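Local coordinates for protein Apc35852 (PDB 1U9C) that is of unknown function but belongs to the DJ-1/PfpI family, whose members include chaperones and cysteine proteases, so a related role is possible, at residues L172-L177 against A182-G187. Residues are numbered along the deposited sequence; the frame is centred on the assembly and turned at random.
Sequences LLESTL and ANFVRG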
loop_
_atom_site.group_PDB
_atom_site.type_symbol
_atom_site.label_atom_id
_atom_site.label_comp_id
_atom_site.label_asym_id
_atom_site.label_seq_id
_atom_site.Cartn_x
_atom_site.Cartn_y
_atom_site.Cartn_z
ATOM N N LEU A 172 6.544 15.143 -0.263
ATOM C CA LEU A 172 7.369 14.060 0.263
ATOM C C LEU A 172 6.537 13.258 1.277
ATOM O O LEU A 172 5.912 13.825 2.160
ATOM C CB LEU A 172 8.679 14.552 0.900
ATOM C CG LEU A 172 9.724 15.096 -0.065
ATOM C CD1 LEU A 172 11.014 15.388 0.641
ATOM C CD2 LEU A 172 9.931 14.139 -1.238
ATOM N N LEU A 173 6.520 11.953 1.116
ATOM C CA LEU A 173 5.619 11.103 1.877
ATOM C C LEU A 173 5.887 11.062 3.398
ATOM O O LEU A 173 4.994 11.333 4.173
ATOM C CB LEU A 173 5.666 9.712 1.286
ATOM C CG LEU A 173 4.784 8.662 1.960
ATOM C CD1 LEU A 173 3.395 9.150 2.029
ATOM C CD2 LEU A 173 4.805 7.357 1.192
ATOM N N GLU A 174 7.123 10.805 3.785
ATOM C CA GLU A 174 7.463 10.788 5.220
ATOM C C GLU A 174 7.139 12.147 5.864
ATOM O O GLU A 174 6.493 12.262 6.920
ATOM C CB GLU A 174 8.959 10.449 5.420
ATOM C CG GLU A 174 9.517 10.789 6.811
ATOM C CD GLU A 174 11.022 10.534 6.971
ATOM O OE1 GLU A 174 11.738 10.080 6.037
ATOM O OE2 GLU A 174 11.534 10.814 8.095
ATOM N N SER A 175 7.593 13.207 5.197
ATOM C CA SER A 175 7.378 14.557 5.683
ATOM C C SER A 175 5.907 14.849 5.865
ATOM O O SER A 175 5.480 15.453 6.851
ATOM C CB SER A 175 7.942 15.547 4.663
ATOM O OG SER A 175 9.354 15.515 4.737
ATOM N N THR A 176 5.131 14.412 4.879
ATOM C CA THR A 176 3.716 14.701 4.886
ATOM C C THR A 176 2.977 13.889 5.957
ATOM O O THR A 176 2.067 14.384 6.639
ATOM C CB THR A 176 3.154 14.607 3.440
ATOM O OG1 THR A 176 3.847 15.568 2.627
ATOM C CG2 THR A 176 1.722 15.094 3.350
ATOM N N LEU A 177 3.353 12.613 6.105
ATOM C CA LEU A 177 2.770 11.810 7.167
ATOM C C LEU A 177 3.042 12.398 8.546
ATOM O O LEU A 177 2.159 12.453 9.399
ATOM C CB LEU A 177 3.318 10.384 7.132
ATOM C CG LEU A 177 2.859 9.520 5.985
ATOM C CD1 LEU A 177 3.757 8.310 5.886
ATOM C CD2 LEU A 177 1.389 9.171 6.105
ATOM N N ALA A 182 1.423 11.894 12.273
ATOM C CA ALA A 182 2.004 10.579 12.540
ATOM C C ALA A 182 3.324 10.676 13.296
ATOM O O ALA A 182 4.071 11.661 13.164
ATOM C CB ALA A 182 2.206 9.825 11.237
ATOM N N ASN A 183 3.566 9.665 14.125
ATOM C CA ASN A 183 4.857 9.460 14.779
ATOM C C ASN A 183 5.640 8.523 13.900
ATOM O O ASN A 183 5.389 7.311 13.891
ATOM C CB ASN A 183 4.673 8.872 16.176
ATOM C CG ASN A 183 3.979 9.827 17.082
ATOM O OD1 ASN A 183 4.300 11.012 17.101
ATOM N ND2 ASN A 183 2.997 9.335 17.830
ATOM N N PHE A 184 6.557 9.090 13.138
ATOM C CA PHE A 184 7.245 8.376 12.093
ATOM C C PHE A 184 8.443 7.657 12.672
ATOM O O PHE A 184 9.147 8.182 13.546
ATOM C CB PHE A 184 7.688 9.343 10.991
ATOM C CG PHE A 184 8.136 8.658 9.736
ATOM C CD1 PHE A 184 7.229 8.321 8.740
ATOM C CD2 PHE A 184 9.448 8.266 9.591
ATOM C CE1 PHE A 184 7.655 7.661 7.588
ATOM C CE2 PHE A 184 9.862 7.594 8.468
ATOM C CZ PHE A 184 8.965 7.294 7.462
ATOM N N VAL A 185 8.675 6.460 12.158
ATOM C CA VAL A 185 9.793 5.649 12.565
ATOM C C VAL A 185 10.276 4.874 11.341
ATOM O O VAL A 185 9.534 4.678 10.350
ATOM C CB VAL A 185 9.383 4.740 13.740
ATOM C CG1 VAL A 185 8.453 3.644 13.276
ATOM C CG2 VAL A 185 10.605 4.221 14.498
ATOM N N ARG A 186 11.542 4.486 11.376
ATOM C CA ARG A 186 12.145 3.806 10.262
ATOM C C ARG A 186 13.341 2.996 10.680
ATOM O O ARG A 186 13.770 3.053 11.832
ATOM C CB ARG A 186 12.544 4.841 9.206
ATOM C CG ARG A 186 13.164 6.087 9.844
ATOM C CD ARG A 186 14.051 6.811 8.948
ATOM N NE ARG A 186 15.080 5.952 8.378
ATOM C CZ ARG A 186 15.928 6.359 7.442
ATOM N NH1 ARG A 186 15.866 7.600 6.970
ATOM N NH2 ARG A 186 16.827 5.511 6.958
ATOM N N GLY A 187 13.865 2.231 9.736
ATOM C CA GLY A 187 15.084 1.483 9.892
ATOM C C GLY A 187 16.063 1.960 8.832
ATOM O O GLY A 187 15.803 2.920 8.074
#
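Glu-174 lies flat across one face of the Phe-184 ring, and this stack is the main side-chain contact between segments 172-177 and 182-187. The CH-pi part is almost ideally placed: CG of Glu-174 sits 3.5 Å from the centroid of the Phe-184 ring, just 7° off the ring normal. With CG anti to the backbone N and the chain extended beyond it, the glutamate runs on across the ring. Its carboxylate therefore stacks as well, 8° from parallel. CD of Glu-174 comes within 3.5 Å of CE2 of Phe-184. The polar ends have their own partners: OE1 accepts from the backbone N of Asp-157, and OE2 forms a salt bridge with Arg-178, one turn further along the helix.

Apolar contact continues toward the turn. CD1 of Leu-177 meets the ring at its edge, 4.3 Å from CE1 of Phe-184, while CB of Leu-177 and CB of Ala-182 are likewise 4.3 Å apart.

One backbone hydrogen bond joins the segments where the chain leaves the helix and turns back: N of Ala-182 donates to O of Leu-177 at 3.0 Å, with an N-H...O angle of 156°. Beyond it, strand 183-184 pairs in parallel with strand 151-152, and Val-152 packs against both Ala-182 and Phe-184. The contact thus joins helix 173-179 to this small two-stranded sheet, which is separate from the seven-stranded mixed sheet of this DJ-1/PfpI family protein.

One backbone bond at the turn and one CH-pi stack, with leucine at the ring edge, hold the helix against the strand. Bonds at both carboxylate oxygens fix the rotation of the Glu-174 head group, probably letting an acidic side chain lie flat on phenylalanine with its charge balanced elsewhere.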